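Local coordinates for glucose-6-phosphate isomerase like protein (Thermus thermophilus, PDB 1WIW), which probably binds phosphorylated sugars and may interconvert glucose-6-phosphate or mannose-6-phosphate with fructose-6-phosphate, at residues Pro152-Ala157 and Ala266-Leu271; Pro165-Pro170 and Val219-Gly224. All coordinates share one frame; numbering follows the deposited sequence.

Interaction 1 of 2, residues Pro152-Ala157 and Ala266-Leu271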
ATOM      1  N   PRO B 152      15.217   4.234  21.938  1.00 12.65           N
ATOM      2  CA  PRO B 152      13.966   4.572  21.247  1.00 12.73           C
ATOM      3  C   PRO B 152      13.174   3.373  20.739  1.00  9.01           C
ATOM      4  O   PRO B 152      11.945   3.396  20.754  1.00  9.02           O
ATOM      5  CB  PRO B 152      14.431   5.474  20.098  1.00 13.89           C
ATOM      6  CG  PRO B 152      15.673   6.097  20.637  1.00 15.26           C
ATOM      7  CD  PRO B 152      16.354   4.933  21.316  1.00 14.44           C
ATOM      8  N   ALA B 153      13.875   2.341  20.275  1.00  7.69           N
ATOM      9  CA  ALA B 153      13.214   1.142  19.762  1.00  7.01           C
ATOM     10  C   ALA B 153      12.559   0.361  20.893  1.00  6.78           C
ATOM     11  O   ALA B 153      11.436  -0.117  20.746  1.00  6.87           O
ATOM     12  CB  ALA B 153      14.214   0.252  19.020  1.00  6.11           C
ATOM     13  N   LYS B 154      13.258   0.224  22.018  1.00  5.74           N
ATOM     14  CA  LYS B 154      12.691  -0.490  23.160  1.00  6.64           C
ATOM     15  C   LYS B 154      11.485   0.288  23.667  1.00  7.32           C
ATOM     16  O   LYS B 154      10.443  -0.291  23.958  1.00  9.00           O
ATOM     17  CB  LYS B 154      13.708  -0.631  24.303  1.00  5.51           C
ATOM     18  CG  LYS B 154      14.826  -1.619  24.030  1.00  5.01           C
ATOM     19  CD  LYS B 154      15.683  -1.861  25.266  1.00  8.10           C
ATOM     20  CE  LYS B 154      16.848  -2.803  24.968  1.00  5.50           C
ATOM     21  NZ  LYS B 154      17.748  -2.970  26.150  1.00  6.50           N
ATOM     22  N   PHE B 155      11.637   1.605  23.778  1.00  9.69           N
ATOM     23  CA  PHE B 155      10.553   2.450  24.258  1.00  9.58           C
ATOM     24  C   PHE B 155       9.330   2.336  23.351  1.00  9.63           C
ATOM     25  O   PHE B 155       8.217   2.164  23.839  1.00 10.69           O
ATOM     26  CB  PHE B 155      10.997   3.912  24.332  1.00 10.88           C
ATOM     27  CG  PHE B 155      10.018   4.801  25.056  1.00 13.86           C
ATOM     28  CD1 PHE B 155      10.034   4.890  26.446  1.00 16.43           C
ATOM     29  CD2 PHE B 155       9.049   5.512  24.350  1.00 14.36           C
ATOM     30  CE1 PHE B 155       9.097   5.674  27.126  1.00 17.86           C
ATOM     31  CE2 PHE B 155       8.105   6.296  25.019  1.00 16.33           C
ATOM     32  CZ  PHE B 155       8.130   6.376  26.410  1.00 18.13           C
ATOM     33  N   LEU B 156       9.536   2.427  22.036  1.00  7.84           N
ATOM     34  CA  LEU B 156       8.424   2.342  21.084  1.00  8.19           C
ATOM     35  C   LEU B 156       7.768   0.960  21.098  1.00  8.73           C
ATOM     36  O   LEU B 156       6.553   0.840  20.947  1.00  9.19           O
ATOM     37  CB  LEU B 156       8.899   2.670  19.662  1.00  6.66           C
ATOM     38  CG  LEU B 156       7.817   2.669  18.568  1.00 11.20           C
ATOM     39  CD1 LEU B 156       6.682   3.615  18.968  1.00 10.14           C
ATOM     40  CD2 LEU B 156       8.419   3.096  17.222  1.00  7.75           C
ATOM     41  N   ALA B 157       8.574  -0.080  21.282  1.00  7.49           N
ATOM     42  CA  ALA B 157       8.055  -1.440  21.313  1.00  8.55           C
ATOM     43  C   ALA B 157       7.013  -1.558  22.422  1.00  7.55           C
ATOM     44  O   ALA B 157       5.947  -2.140  22.227  1.00  8.79           O
ATOM     45  CB  ALA B 157       9.202  -2.440  21.531  1.00  7.51           C
ATOM     46  N   ALA B 266      10.732  -3.584  15.790  1.00  3.84           N
ATOM     47  CA  ALA B 266      10.030  -4.830  15.514  1.00  5.92           C
ATOM     48  C   ALA B 266      10.721  -5.980  16.248  1.00  5.30           C
ATOM     49  O   ALA B 266      10.061  -6.893  16.739  1.00  6.32           O
ATOM     50  CB  ALA B 266      10.017  -5.098  14.013  1.00  2.03           C
ATOM     51  N   TYR B 267      12.051  -5.923  16.316  1.00  6.75           N
ATOM     52  CA  TYR B 267      12.847  -6.946  17.000  1.00  5.46           C
ATOM     53  C   TYR B 267      12.441  -7.025  18.471  1.00  8.27           C
ATOM     54  O   TYR B 267      12.151  -8.109  18.995  1.00  6.24           O
ATOM     55  CB  TYR B 267      14.340  -6.602  16.907  1.00  7.41           C
ATOM     56  CG  TYR B 267      15.247  -7.500  17.735  1.00  7.00           C
ATOM     57  CD1 TYR B 267      15.622  -8.768  17.282  1.00  4.87           C
ATOM     58  CD2 TYR B 267      15.693  -7.095  18.992  1.00  6.63           C
ATOM     59  CE1 TYR B 267      16.421  -9.616  18.069  1.00  6.04           C
ATOM     60  CE2 TYR B 267      16.489  -7.933  19.786  1.00  8.04           C
ATOM     61  CZ  TYR B 267      16.845  -9.189  19.323  1.00  8.75           C
ATOM     62  OH  TYR B 267      17.600 -10.018  20.130  1.00  8.79           O
ATOM     63  N   TYR B 268      12.439  -5.870  19.133  1.00  7.05           N
ATOM     64  CA  TYR B 268      12.064  -5.792  20.542  1.00  7.17           C
ATOM     65  C   TYR B 268      10.597  -6.152  20.780  1.00  8.26           C
ATOM     66  O   TYR B 268      10.266  -6.751  21.802  1.00  9.51           O
ATOM     67  CB  TYR B 268      12.365  -4.392  21.094  1.00  8.20           C
ATOM     68  CG  TYR B 268      13.849  -4.125  21.239  1.00  9.77           C
ATOM     69  CD1 TYR B 268      14.455  -3.040  20.597  1.00  7.81           C
ATOM     70  CD2 TYR B 268      14.660  -4.987  21.990  1.00  7.19           C
ATOM     71  CE1 TYR B 268      15.843  -2.821  20.693  1.00  8.00           C
ATOM     72  CE2 TYR B 268      16.042  -4.779  22.093  1.00  9.10           C
ATOM     73  CZ  TYR B 268      16.626  -3.699  21.440  1.00  7.51           C
ATOM     74  OH  TYR B 268      17.993  -3.522  21.506  1.00  9.77           O
ATOM     75  N   LEU B 269       9.717  -5.807  19.843  1.00  5.63           N
ATOM     76  CA  LEU B 269       8.306  -6.139  20.021  1.00  6.90           C
ATOM     77  C   LEU B 269       8.136  -7.658  20.038  1.00  7.58           C
ATOM     78  O   LEU B 269       7.377  -8.197  20.842  1.00  8.72           O
ATOM     79  CB  LEU B 269       7.454  -5.518  18.907  1.00  6.39           C
ATOM     80  CG  LEU B 269       5.944  -5.800  18.964  1.00  8.04           C
ATOM     81  CD1 LEU B 269       5.370  -5.392  20.322  1.00  7.82           C
ATOM     82  CD2 LEU B 269       5.249  -5.036  17.855  1.00  6.56           C
ATOM     83  N   ALA B 270       8.843  -8.353  19.151  1.00  8.94           N
ATOM     84  CA  ALA B 270       8.769  -9.809  19.111  1.00  7.37           C
ATOM     85  C   ALA B 270       9.189 -10.366  20.471  1.00  8.16           C
ATOM     86  O   ALA B 270       8.548 -11.280  21.001  1.00  8.34           O
ATOM     87  CB  ALA B 270       9.682 -10.360  18.018  1.00  9.38           C
ATOM     88  N   LEU B 271      10.261  -9.808  21.037  1.00  7.82           N
ATOM     89  CA  LEU B 271      10.739 -10.258  22.341  1.00  8.91           C
ATOM     90  C   LEU B 271       9.673 -10.022  23.408  1.00  9.56           C
ATOM     91  O   LEU B 271       9.503 -10.840  24.313  1.00 10.27           O
ATOM     92  CB  LEU B 271      12.045  -9.545  22.725  1.00 10.92           C
ATOM     93  CG  LEU B 271      13.244  -9.799  21.799  1.00 12.56           C
ATOM     94  CD1 LEU B 271      14.525  -9.296  22.460  1.00 13.76           C
ATOM     95  CD2 LEU B 271      13.368 -11.289  21.508  1.00 12.85           C
TER
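K154 lays its aliphatic chain across the ring of Y268, and this pairing is at the heart of the meeting between helices 152-160 and 251-272. CG of K154 sits 3.6 Å from the centroid of the Y268 ring and only 6° off the ring normal, a CH-pi contact over the middle of the face. K154 places CG beside its backbone N (chi1 -72°) and stays extended from there on, which carries CE along the same face until it lies 3.6 Å from Y268 CE2, near the phenolic end. A lysine suits the place because its methylenes cover the aromatic face while its extended chain carries the amino group away from that face, to polar partners beyond. There K154 NZ forms a salt bridge with D5 and hydrogen bonds to backbone oxygens including that of P144, which probably compensates the charge of this buried lysine. The opposite face of the Y268 ring receives CD2 of Y267, 3.8 Å above the plane and toward the rim, and A153 CB meets the edge in plane, 3.7 Å from Y268 CD1. The ring is therefore bounded on three sides.

One turn after A153, A157 aims its methyl at the other helix, with CB 3.7 Å from Y268 CB and 4.4 Å from L269 CB. Alanine at both positions lets the backbones come close: the CA atoms of A157 and L269 are 4.9 Å apart, and the axes of the two short segments approach to 8.2 Å at a crossing angle of -49°.

Y10, from a loop, also packs on K154 and Y268, whose OH is hydrogen-bonded to L142 O. Just before A266 on helix 251-272, W264 and T265 also pack on A153, while helix 17-23 packs against Y267.

Interaction 2 of 2, residues Pro165-Pro170 and Val219-Gly224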
ATOM      1  N   PRO B 165      -0.521  -0.979  15.310  1.00  9.98           N
ATOM      2  CA  PRO B 165       0.176   0.196  14.785  1.00  9.10           C
ATOM      3  C   PRO B 165      -0.254   0.643  13.396  1.00 10.55           C
ATOM      4  O   PRO B 165      -0.516  -0.168  12.504  1.00  9.64           O
ATOM      5  CB  PRO B 165       1.653  -0.210  14.849  1.00 12.18           C
ATOM      6  CG  PRO B 165       1.614  -1.689  14.722  1.00 11.33           C
ATOM      7  CD  PRO B 165       0.411  -2.097  15.537  1.00 10.81           C
ATOM      8  N   LEU B 166      -0.340   1.959  13.240  1.00 10.87           N
ATOM      9  CA  LEU B 166      -0.710   2.586  11.982  1.00 11.27           C
ATOM     10  C   LEU B 166       0.496   3.430  11.577  1.00 10.43           C
ATOM     11  O   LEU B 166       0.762   4.466  12.187  1.00  9.30           O
ATOM     12  CB  LEU B 166      -1.945   3.469  12.182  1.00 10.95           C
ATOM     13  CG  LEU B 166      -2.345   4.442  11.067  1.00 14.96           C
ATOM     14  CD1 LEU B 166      -2.457   3.718   9.737  1.00 13.14           C
ATOM     15  CD2 LEU B 166      -3.668   5.113  11.443  1.00 14.55           C
ATOM     16  N   PHE B 167       1.226   2.977  10.559  1.00  8.84           N
ATOM     17  CA  PHE B 167       2.418   3.678  10.092  1.00  8.76           C
ATOM     18  C   PHE B 167       2.131   4.651   8.956  1.00  9.11           C
ATOM     19  O   PHE B 167       1.499   4.286   7.962  1.00  8.75           O
ATOM     20  CB  PHE B 167       3.479   2.678   9.624  1.00  7.27           C
ATOM     21  CG  PHE B 167       3.886   1.681  10.670  1.00  5.86           C
ATOM     22  CD1 PHE B 167       3.522   0.345  10.556  1.00  6.09           C
ATOM     23  CD2 PHE B 167       4.647   2.073  11.761  1.00  6.99           C
ATOM     24  CE1 PHE B 167       3.916  -0.588  11.516  1.00  4.32           C
ATOM     25  CE2 PHE B 167       5.045   1.148  12.726  1.00  7.68           C
ATOM     26  CZ  PHE B 167       4.678  -0.186  12.601  1.00  7.75           C
ATOM     27  N   TYR B 168       2.611   5.884   9.109  1.00  8.80           N
ATOM     28  CA  TYR B 168       2.431   6.934   8.105  1.00 10.54           C
ATOM     29  C   TYR B 168       3.784   7.617   7.865  1.00 12.79           C
ATOM     30  O   TYR B 168       4.370   8.184   8.787  1.00 11.98           O
ATOM     31  CB  TYR B 168       1.404   7.961   8.592  1.00 10.41           C
ATOM     32  CG  TYR B 168       1.137   9.085   7.613  1.00 12.67           C
ATOM     33  CD1 TYR B 168       1.036  10.406   8.051  1.00 12.38           C
ATOM     34  CD2 TYR B 168       1.009   8.834   6.245  1.00 12.55           C
ATOM     35  CE1 TYR B 168       0.817  11.453   7.149  1.00 14.26           C
ATOM     36  CE2 TYR B 168       0.790   9.872   5.338  1.00 13.92           C
ATOM     37  CZ  TYR B 168       0.699  11.178   5.799  1.00 15.12           C
ATOM     38  OH  TYR B 168       0.516  12.209   4.904  1.00 18.45           O
ATOM     39  N   SER B 169       4.276   7.545   6.629  1.00 14.38           N
ATOM     40  CA  SER B 169       5.564   8.132   6.262  1.00 15.19           C
ATOM     41  C   SER B 169       5.463   9.079   5.069  1.00 16.39           C
ATOM     42  O   SER B 169       5.732   8.697   3.929  1.00 15.82           O
ATOM     43  CB  SER B 169       6.570   7.027   5.935  1.00 18.81           C
ATOM     44  OG  SER B 169       6.111   6.219   4.860  1.00 18.47           O
ATOM     45  N   PRO B 170       5.088  10.338   5.327  1.00 16.19           N
ATOM     46  CA  PRO B 170       4.934  11.391   4.317  1.00 20.04           C
ATOM     47  C   PRO B 170       6.174  11.627   3.447  1.00 19.85           C
ATOM     48  O   PRO B 170       6.056  11.836   2.241  1.00 19.55           O
ATOM     49  CB  PRO B 170       4.600  12.629   5.153  1.00 19.25           C
ATOM     50  CG  PRO B 170       3.955  12.073   6.366  1.00 16.86           C
ATOM     51  CD  PRO B 170       4.794  10.859   6.673  1.00 17.72           C
ATOM     52  N   VAL B 219       1.886   5.907  14.229  1.00  8.46           N
ATOM     53  CA  VAL B 219       3.338   6.070  14.219  1.00  9.21           C
ATOM     54  C   VAL B 219       3.703   6.940  13.030  1.00 10.14           C
ATOM     55  O   VAL B 219       3.706   6.476  11.891  1.00  7.62           O
ATOM     56  CB  VAL B 219       4.062   4.713  14.093  1.00  8.76           C
ATOM     57  CG1 VAL B 219       5.565   4.921  14.149  1.00 10.09           C
ATOM     58  CG2 VAL B 219       3.620   3.782  15.210  1.00  9.51           C
ATOM     59  N   LEU B 220       3.988   8.211  13.295  1.00 11.43           N
ATOM     60  CA  LEU B 220       4.342   9.136  12.226  1.00 11.25           C
ATOM     61  C   LEU B 220       5.846   9.047  11.982  1.00 10.34           C
ATOM     62  O   LEU B 220       6.651   9.382  12.845  1.00 10.22           O
ATOM     63  CB  LEU B 220       3.931  10.562  12.610  1.00 12.01           C
ATOM     64  CG  LEU B 220       2.479  10.690  13.092  1.00 15.12           C
ATOM     65  CD1 LEU B 220       2.154  12.143  13.392  1.00 16.12           C
ATOM     66  CD2 LEU B 220       1.528  10.141  12.035  1.00 16.58           C
ATOM     67  N   LEU B 221       6.211   8.576  10.797  1.00  8.56           N
ATOM     68  CA  LEU B 221       7.607   8.401  10.432  1.00  7.81           C
ATOM     69  C   LEU B 221       8.224   9.586   9.688  1.00  8.37           C
ATOM     70  O   LEU B 221       7.886   9.848   8.534  1.00  7.45           O
ATOM     71  CB  LEU B 221       7.746   7.135   9.573  1.00  7.47           C
ATOM     72  CG  LEU B 221       7.317   5.838  10.258  1.00  7.85           C
ATOM     73  CD1 LEU B 221       7.187   4.723   9.238  1.00 11.41           C
ATOM     74  CD2 LEU B 221       8.343   5.491  11.325  1.00  9.58           C
ATOM     75  N   GLY B 222       9.126  10.299  10.351  1.00  8.11           N
ATOM     76  CA  GLY B 222       9.799  11.410   9.695  1.00 11.82           C
ATOM     77  C   GLY B 222       9.131  12.776   9.703  1.00 11.54           C
ATOM     78  O   GLY B 222       7.996  12.923  10.146  1.00 11.44           O
ATOM     79  N   PRO B 223       9.829  13.801   9.187  1.00 13.42           N
ATOM     80  CA  PRO B 223       9.369  15.190   9.108  1.00 14.39           C
ATOM     81  C   PRO B 223       8.463  15.498   7.920  1.00 16.94           C
ATOM     82  O   PRO B 223       8.265  14.661   7.039  1.00 18.39           O
ATOM     83  CB  PRO B 223      10.677  15.964   9.031  1.00 13.66           C
ATOM     84  CG  PRO B 223      11.488  15.093   8.132  1.00 13.62           C
ATOM     85  CD  PRO B 223      11.208  13.685   8.671  1.00 14.20           C
ATOM     86  N   GLY B 224       7.933  16.718   7.899  1.00 18.79           N
ATOM     87  CA  GLY B 224       7.064  17.137   6.815  1.00 22.37           C
ATOM     88  C   GLY B 224       5.812  17.852   7.297  1.00 24.08           C
ATOM     89  O   GLY B 224       5.341  17.620   8.412  1.00 23.03           O
TER
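F167 and V219 stand side by side on one face of a parallel sheet, their side chains pointing the same way. The phenylalanine ring meets the valine obliquely, with F167 CD2 3.6 Å from V219 CB and CE2 near the CG2 methyl. With CG2 set beside its own backbone N and CG1 anti to that N (chi1 -178°), V219 offers both branches to the ring. A beta-branched residue suits a strand, and its short forked side chain fits against the broad aromatic one. L221 adds its CD1 methyl, 4.3 Å from F167 CB. With F167 replaced by alanine, V219 would probably lose its aromatic neighbour and a gap open beside its methyls.

On the opposite face Y168 and L220 are paired. Their side chains slant across each other, and the leucine's CD2 comes to the edge of the tyrosine ring, 4.0 Å from CD1. P170 CG lies on one face of that ring, 3.3 Å above its plane and displaced toward the rim.

Three nearly straight hydrogen bonds join the backbones: V219 N to L166 O, Y168 N to V219 O (3.0 Å) and L221 N to Y168 O (2.8 Å). Beyond them, S169 CB packs 3.8 Å from L221 CB. At G222 the positive phi of 86° would jam a side chain against the preceding carbonyl, so glycine suits the turn that leads to G224, the N-cap of helix 225-234.

Strand 216-221 is central, with strand 240-244 on its other side. Helices 174-185 and 251-272 cover the F167 face, M262 touching both F167 and V219; helix 225-234 packs on Y168 and L220.

In the fold
All four segments lie in the C-terminal SIS domain, and interaction 2 is nested inside the chain loop that interaction 1 closes. Helix 152-160 leads almost directly into strand 164-168, so the first elements of the two contacts are consecutive. The centres lie about 17 Å apart and the nearest atoms about 5 Å, without touching. Helix 251-272 links them: its 266-271 part receives helix 152-160 in interaction 1, while L258 and M262, earlier on it, pack on the side of the sheet that carries F167 and V219 in interaction 2. Interaction 2 ends in a glycine-containing strand-turn-helix, a connection that resembles the Rossmann type, although no bound ligand here marks it as a sugar site.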